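Local coordinates for protein HAD-superfamily hydrolase, subfamily IA, variant 1 (Ehrlichia chaffeensis, PDB 3KZX) that probably hydrolyses 2-phosphoglycolate to glycolate and inorganic phosphate, as a phosphatase of the haloacid dehalogenase superfamily, at residues A27-W32 against A167-I172; Q50-M55 against I60-I65; D113-N118 against N223-L228. One frame throughout, in Å; residues are numbered along the deposited sequence. Where two conformers were deposited one is given.

Contact 1 (A27-W32 against A167-I172)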
# COMPACT_ATOMS: atom_id res chain seq x y z
N ALA A 27 9.52 14.69 0.85
CA ALA A 27 8.93 13.63 1.65
C ALA A 27 8.48 12.49 0.73
O ALA A 27 8.26 12.71 -0.47
CB ALA A 27 7.73 14.17 2.46
N VAL A 28 8.36 11.29 1.27
CA VAL A 28 7.88 10.15 0.48
C VAL A 28 6.72 9.53 1.25
O VAL A 28 6.87 9.09 2.38
CB VAL A 28 8.96 9.10 0.20
CG1 VAL A 28 8.37 7.89 -0.63
CG2 VAL A 28 10.15 9.75 -0.54
N ILE A 29 5.57 9.47 0.61
CA ILE A 29 4.37 8.86 1.18
C ILE A 29 4.18 7.50 0.51
O ILE A 29 4.32 7.39 -0.70
CB ILE A 29 3.12 9.75 0.98
CG1 ILE A 29 3.34 11.14 1.60
CG2 ILE A 29 1.89 9.10 1.66
CD1 ILE A 29 2.19 12.10 1.36
N PHE A 30 3.83 6.47 1.31
CA PHE A 30 3.59 5.12 0.81
C PHE A 30 2.19 4.67 1.10
O PHE A 30 1.68 4.94 2.17
CB PHE A 30 4.52 4.11 1.50
CG PHE A 30 5.98 4.26 1.16
CD1 PHE A 30 6.53 3.55 0.09
CD2 PHE A 30 6.81 5.10 1.89
CE1 PHE A 30 7.85 3.66 -0.23
CE2 PHE A 30 8.16 5.22 1.55
CZ PHE A 30 8.67 4.50 0.51
N ASP A 31 1.59 3.92 0.19
CA ASP A 31 0.43 3.14 0.55
C ASP A 31 0.92 1.85 1.17
O ASP A 31 2.11 1.49 1.03
CB ASP A 31 -0.38 2.85 -0.71
CG ASP A 31 -1.84 2.45 -0.41
OD1 ASP A 31 -2.23 2.32 0.77
OD2 ASP A 31 -2.60 2.31 -1.39
N TRP A 32 0.02 1.14 1.87
CA TRP A 32 0.36 -0.05 2.59
C TRP A 32 0.05 -1.30 1.72
O TRP A 32 0.94 -1.88 1.09
CB TRP A 32 -0.38 -0.03 3.96
CG TRP A 32 -0.08 -1.13 4.87
CD1 TRP A 32 -0.95 -2.11 5.26
CD2 TRP A 32 1.17 -1.42 5.50
NE1 TRP A 32 -0.31 -2.98 6.11
CE2 TRP A 32 0.98 -2.58 6.28
CE3 TRP A 32 2.43 -0.81 5.49
CZ2 TRP A 32 2.01 -3.14 7.04
CZ3 TRP A 32 3.45 -1.38 6.25
CH2 TRP A 32 3.23 -2.54 7.01
N ALA A 167 -3.43 15.48 5.44
CA ALA A 167 -3.32 15.23 6.85
C ALA A 167 -1.93 14.73 7.22
O ALA A 167 -1.35 15.24 8.19
CB ALA A 167 -4.39 14.26 7.34
N ALA A 168 -1.41 13.76 6.48
CA ALA A 168 -0.04 13.27 6.72
C ALA A 168 0.97 14.41 6.61
O ALA A 168 1.90 14.55 7.44
CB ALA A 168 0.32 12.14 5.72
N LEU A 169 0.80 15.25 5.59
CA LEU A 169 1.75 16.36 5.35
C LEU A 169 1.67 17.43 6.44
O LEU A 169 2.70 17.95 6.87
CB LEU A 169 1.55 16.98 3.97
CG LEU A 169 1.91 16.09 2.77
CD1 LEU A 169 1.39 16.71 1.43
CD2 LEU A 169 3.44 15.86 2.67
N THR A 170 0.46 17.71 6.92
CA THR A 170 0.30 18.57 8.09
C THR A 170 1.08 17.98 9.29
O THR A 170 1.83 18.72 9.98
CB THR A 170 -1.18 18.81 8.41
OG1 THR A 170 -1.76 19.51 7.33
CG2 THR A 170 -1.39 19.63 9.71
N ASN A 171 0.95 16.67 9.51
CA ASN A 171 1.54 16.04 10.71
C ASN A 171 3.05 15.88 10.61
O ASN A 171 3.70 15.88 11.64
CB ASN A 171 0.94 14.67 10.99
CG ASN A 171 -0.56 14.71 11.30
OD1 ASN A 171 -1.25 13.68 11.21
ND2 ASN A 171 -1.08 15.88 11.63
N ILE A 172 3.60 15.76 9.40
CA ILE A 172 5.07 15.72 9.23
C ILE A 172 5.68 17.12 8.96
O ILE A 172 6.89 17.23 8.75
CB ILE A 172 5.50 14.72 8.14
CG1 ILE A 172 5.19 15.20 6.72
CG2 ILE A 172 4.88 13.30 8.43
CD1 ILE A 172 5.54 14.14 5.68

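Contact 2 (Q50-M55 against I60-I65)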
# COMPACT_ATOMS: atom_id res chain seq x y z
N GLN A 50 -14.61 -15.89 2.70
CA GLN A 50 -15.67 -14.86 2.77
C GLN A 50 -15.87 -14.19 1.41
O GLN A 50 -16.99 -13.98 0.99
CB GLN A 50 -15.34 -13.78 3.80
CG GLN A 50 -15.46 -14.25 5.26
CD GLN A 50 -14.70 -13.36 6.25
OE1 GLN A 50 -13.90 -12.49 5.86
NE2 GLN A 50 -14.93 -13.58 7.54
N VAL A 51 -14.78 -13.88 0.72
CA VAL A 51 -14.88 -13.29 -0.61
C VAL A 51 -15.59 -14.22 -1.59
O VAL A 51 -16.50 -13.80 -2.31
CB VAL A 51 -13.48 -12.88 -1.14
CG1 VAL A 51 -13.55 -12.43 -2.58
CG2 VAL A 51 -12.86 -11.77 -0.25
N LEU A 52 -15.19 -15.48 -1.60
CA LEU A 52 -15.75 -16.47 -2.51
C LEU A 52 -17.21 -16.70 -2.17
O LEU A 52 -18.05 -16.76 -3.07
CB LEU A 52 -14.98 -17.80 -2.47
CG LEU A 52 -13.57 -17.74 -3.07
CD1 LEU A 52 -12.75 -18.95 -2.66
CD2 LEU A 52 -13.64 -17.58 -4.60
N ASP A 53 -17.48 -16.79 -0.87
CA ASP A 53 -18.87 -16.78 -0.33
C ASP A 53 -19.73 -15.63 -0.88
O ASP A 53 -20.81 -15.89 -1.46
CB ASP A 53 -18.84 -16.68 1.20
CG ASP A 53 -19.19 -17.97 1.86
OD1 ASP A 53 -20.36 -18.07 2.35
OD2 ASP A 53 -18.32 -18.88 1.85
N GLN A 54 -19.28 -14.39 -0.66
CA GLN A 54 -19.95 -13.17 -1.19
C GLN A 54 -20.18 -13.31 -2.69
O GLN A 54 -21.24 -12.92 -3.21
CB GLN A 54 -19.13 -11.89 -0.97
CG GLN A 54 -18.79 -11.46 0.47
CD GLN A 54 -17.64 -10.42 0.52
OE1 GLN A 54 -16.62 -10.61 1.19
NE2 GLN A 54 -17.82 -9.32 -0.21
N MET A 55 -19.22 -13.91 -3.39
CA MET A 55 -19.26 -14.04 -4.84
C MET A 55 -20.13 -15.23 -5.27
O MET A 55 -20.26 -15.49 -6.47
CB MET A 55 -17.84 -14.18 -5.41
CG MET A 55 -16.96 -12.95 -5.19
SD MET A 55 -15.29 -12.94 -5.91
CE MET A 55 -15.60 -12.80 -7.68
N ILE A 60 -15.77 -24.50 -2.21
CA ILE A 60 -14.33 -24.40 -2.53
C ILE A 60 -13.52 -24.81 -1.31
O ILE A 60 -13.69 -24.26 -0.23
CB ILE A 60 -13.93 -22.95 -2.93
CG1 ILE A 60 -14.84 -22.43 -4.05
CG2 ILE A 60 -12.48 -22.90 -3.38
CD1 ILE A 60 -14.92 -23.31 -5.28
N ASP A 61 -12.64 -25.78 -1.48
CA ASP A 61 -11.76 -26.21 -0.40
C ASP A 61 -10.35 -25.77 -0.76
O ASP A 61 -9.77 -26.27 -1.72
CB ASP A 61 -11.84 -27.73 -0.22
CG ASP A 61 -11.05 -28.23 0.98
OD1 ASP A 61 -11.13 -29.45 1.27
OD2 ASP A 61 -10.37 -27.45 1.65
N LEU A 62 -9.84 -24.82 0.01
CA LEU A 62 -8.49 -24.31 -0.14
C LEU A 62 -7.60 -24.87 0.96
O LEU A 62 -6.41 -24.56 1.02
CB LEU A 62 -8.49 -22.77 -0.00
CG LEU A 62 -9.34 -22.00 -1.01
CD1 LEU A 62 -9.30 -20.52 -0.69
CD2 LEU A 62 -8.87 -22.29 -2.44
N ASP A 63 -8.17 -25.66 1.87
CA ASP A 63 -7.44 -26.04 3.09
C ASP A 63 -6.25 -26.95 2.78
O ASP A 63 -5.26 -26.91 3.50
CB ASP A 63 -8.34 -26.76 4.09
CG ASP A 63 -9.30 -25.82 4.82
OD1 ASP A 63 -9.10 -24.60 4.79
OD2 ASP A 63 -10.24 -26.33 5.44
N SER A 64 -6.32 -27.75 1.73
CA SER A 64 -5.23 -28.65 1.35
C SER A 64 -4.27 -28.02 0.33
O SER A 64 -3.28 -28.60 -0.05
CB SER A 64 -5.79 -29.98 0.84
OG SER A 64 -6.68 -29.82 -0.26
N ILE A 65 -4.56 -26.81 -0.12
CA ILE A 65 -3.71 -26.20 -1.11
C ILE A 65 -2.57 -25.44 -0.42
O ILE A 65 -2.81 -24.56 0.41
CB ILE A 65 -4.50 -25.30 -2.05
CG1 ILE A 65 -5.58 -26.14 -2.76
CG2 ILE A 65 -3.59 -24.70 -3.10
CD1 ILE A 65 -6.39 -25.35 -3.72

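Contact 3 (D113-N118 against N223-L228)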
# COMPACT_ATOMS: atom_id res chain seq x y z
N ASP A 113 14.93 2.18 4.49
CA ASP A 113 16.15 2.42 5.23
C ASP A 113 17.04 3.45 4.53
O ASP A 113 17.65 4.28 5.18
CB ASP A 113 16.89 1.11 5.50
CG ASP A 113 17.70 1.18 6.77
OD1 ASP A 113 17.11 1.31 7.88
OD2 ASP A 113 18.93 1.20 6.64
N THR A 114 17.10 3.40 3.21
CA THR A 114 17.80 4.41 2.43
C THR A 114 17.21 5.81 2.66
O THR A 114 17.92 6.77 2.89
CB THR A 114 17.78 4.04 0.94
OG1 THR A 114 18.67 2.95 0.75
CG2 THR A 114 18.29 5.17 0.08
N LEU A 115 15.88 5.91 2.63
CA LEU A 115 15.25 7.20 2.87
C LEU A 115 15.55 7.72 4.28
O LEU A 115 15.88 8.90 4.47
CB LEU A 115 13.75 7.12 2.61
CG LEU A 115 13.39 6.87 1.13
CD1 LEU A 115 11.88 6.50 0.96
CD2 LEU A 115 13.75 8.15 0.26
N LYS A 116 15.49 6.84 5.26
CA LYS A 116 15.74 7.22 6.65
C LYS A 116 17.18 7.69 6.80
O LYS A 116 17.46 8.73 7.43
CB LYS A 116 15.48 6.04 7.59
N GLU A 117 18.11 6.92 6.25
CA GLU A 117 19.54 7.30 6.35
C GLU A 117 19.87 8.64 5.68
O GLU A 117 20.81 9.33 6.07
CB GLU A 117 20.41 6.21 5.74
CG GLU A 117 20.40 4.94 6.53
CD GLU A 117 21.70 4.26 6.42
OE1 GLU A 117 22.57 4.57 7.26
OE2 GLU A 117 21.86 3.49 5.45
N ASN A 118 19.09 9.01 4.67
CA ASN A 118 19.26 10.25 3.96
C ASN A 118 18.41 11.37 4.56
O ASN A 118 18.38 12.51 4.04
CB ASN A 118 18.89 10.03 2.48
CG ASN A 118 20.02 9.42 1.67
OD1 ASN A 118 20.95 10.13 1.31
ND2 ASN A 118 19.93 8.11 1.34
N ASN A 223 16.93 3.17 -6.56
CA ASN A 223 17.95 3.71 -7.47
C ASN A 223 17.60 5.10 -8.01
O ASN A 223 18.47 5.99 -8.05
CB ASN A 223 18.23 2.75 -8.63
CG ASN A 223 18.97 1.51 -8.18
OD1 ASN A 223 18.85 0.43 -8.80
ND2 ASN A 223 19.72 1.64 -7.11
N PHE A 224 16.34 5.30 -8.38
CA PHE A 224 15.86 6.58 -8.89
C PHE A 224 15.99 7.67 -7.84
O PHE A 224 16.53 8.75 -8.11
CB PHE A 224 14.41 6.42 -9.32
CG PHE A 224 13.78 7.67 -9.85
CD1 PHE A 224 14.17 8.20 -11.07
CD2 PHE A 224 12.74 8.27 -9.17
CE1 PHE A 224 13.55 9.32 -11.61
CE2 PHE A 224 12.09 9.39 -9.69
CZ PHE A 224 12.52 9.93 -10.89
N ILE A 225 15.59 7.39 -6.62
CA ILE A 225 15.67 8.41 -5.57
C ILE A 225 17.13 8.68 -5.18
O ILE A 225 17.54 9.85 -5.00
CB ILE A 225 14.80 8.05 -4.35
CG1 ILE A 225 13.32 8.03 -4.77
CG2 ILE A 225 15.09 9.08 -3.22
CD1 ILE A 225 12.33 7.66 -3.70
N CYS A 226 17.95 7.64 -5.10
CA CYS A 226 19.37 7.84 -4.85
C CYS A 226 20.02 8.69 -5.94
O CYS A 226 20.88 9.53 -5.68
CB CYS A 226 20.13 6.51 -4.75
SG CYS A 226 19.73 5.61 -3.24
N GLN A 227 19.61 8.47 -7.18
CA GLN A 227 20.15 9.24 -8.29
C GLN A 227 19.75 10.72 -8.15
O GLN A 227 20.57 11.59 -8.40
CB GLN A 227 19.73 8.63 -9.65
CG GLN A 227 20.48 7.36 -9.96
CD GLN A 227 19.74 6.41 -10.88
OE1 GLN A 227 20.14 5.26 -11.00
NE2 GLN A 227 18.68 6.88 -11.54
N LEU A 228 18.52 10.99 -7.68
CA LEU A 228 18.07 12.35 -7.43
C LEU A 228 18.82 13.01 -6.27
O LEU A 228 19.08 14.20 -6.31
CB LEU A 228 16.57 12.42 -7.12
CG LEU A 228 15.59 12.19 -8.28
CD1 LEU A 228 14.17 12.01 -7.74
CD2 LEU A 228 15.68 13.35 -9.26

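Contact 1 (A27-W32 against A167-I172)
Ile29 and Leu169 meet where helix 163-172 packs on the central strand 27-30, and Ile29 illustrates how a strand residue reaches its covering helix. Its CB, pointing toward the helix, splits into two branches. CG2, anti to the backbone N, stays short of the helix, whereas CG1 lies anti to the carbonyl carbon (chi1 -57°) and continues extended to CD1. This tip makes the touch: CD1 lies 4.2 Å from Leu169 CD2, and the two side chains cross at about a right angle. A second apolar touch lies nearer the start of the strand, where the methyl CB of Ala27 is 3.9 Å from CD1 of Ile172. There CG1 takes the crowded position between backbone N and carbonyl carbon (chi1 73°), and an extended chi2 carries the tip to the strand. The arrangement belongs to the Rossmann-like core of HAD hydrolases, in which helices cover both faces of a parallel sheet. Asp31, which forms a salt bridge with Lys159, sits right after this first strand, consistent with the place of the nucleophilic aspartate in HAD enzymes. Strand 27-30 already has backbone bonds to strands 121-126 and 180-184, and the helix supplies its own. With only methyl groups meeting and no hydrogen bond across, the contact depends on shape and burial, and directional bonding plays no part.

Contact 2 (Q50-M55 against I60-I65)
The meeting of Leu52 with Ile60 and Leu62 is a small apolar contact between the last turns of helix 45-54 and the loop that leads on to helix 70-78. One methyl does the touching on the helix side. Leu52 CD1 lies 4.0 Å from CG2 of Ile60 and 4.3 Å from CD1 of Leu62, so the leucine tip is met from two directions by the returning chain. Ile60 presents its short branch: with CG1 anti to the carbonyl carbon (chi1 -52°), CG2 is left anti to the backbone N, and the side chain crosses that of Leu52 at about a right angle. This helical region is inserted between the first two strands of the core, as is the cap domain of subfamily I HAD enzymes. Leu78 and Leu77 of helix 70-78 extend the apolar cluster, against Leu52 and Ile60 respectively. The loop is also shaped by local hydrogen bonds. Asp61 OD2 accepts from Asp63 N at 2.8 Å, forming an Asx turn, and a type I beta turn follows from Leu62 to Ile65, closed by Ile65 N to Leu62 O at 3.1 Å. Tyr49 OH bonds to Asp63 OD1 and Leu62 N, while Arg45 reaches the carbonyls of Leu62 and Ile65, tying the polar side of the loop back to the helix.

Contact 3 (D113-N118 against N223-L228)
Thr114 and Cys226, with Leu115 and Ile225 beside them, form the first shell where helix 108-117 meets helix 218-229. The methyl CG2 of Thr114 lies 3.6 Å from the sulfur SG of Cys226. Alongside, CD2 of Leu115 lies 3.8 Å from CG2 of Ile225, and these two side chains cross at about a right angle. In both beta-branched residues the touching group is CG2: OG1 of Thr114 (chi1 -73°) and CG1 of Ile225 (chi1 -65°) stand beside the backbone N, which leaves each CG2 anti to it, and each helix offers a methyl to the other. For Thr114 the rotation has a polar counterpart. Its OG1 is hydrogen-bonded to Arg222 NE, just ahead of segment 223-228, and to the carbonyl O of Glu110 one turn earlier in its own helix. One side chain thus joins the second helix by a methyl and by a hydroxyl. Both helices lie on the same face of the parallel sheet of the HAD core. Helix 108-117 belongs to the beta-alpha-beta crossover that leads into strand 121-126, while helix 218-229 follows strand 213-215 at the sheet's edge. Farther out, the end of the first helix is shaped by Asn118. Its side-chain ND2 donates to Thr114 O at 2.9 Å, from above the carbonyl plane, and its backbone N reaches the same oxygen at 3.1 Å from the opposite face. Two bonds from one residue therefore grip this oxygen, just behind the threonine methyl that meets Cys226. On the sheet side, Leu115 rests on Met122, and Ile225 on Pro25 from the chain preceding the first strand.

Overall arrangement
The three contacts sample the two layers of helices around the sheet and the separate helical region. Contacts 1 and 3 have centres about 17 Å apart and meet through strand 27-30: helix 163-172 covers one face, while Leu115 of helix 108-117 packs on Val28 and Phe30 from the other. Along the chain their segments alternate, interlocking the early and late parts of the core. Contact 2 is nested inside the loop closed by contact 1, yet its centre lies about 36 Å from that of contact 1 and about 41 Å from that of contact 3. This separation is consistent with a core domain carrying a distinct cap, with contact 2 inside the cap.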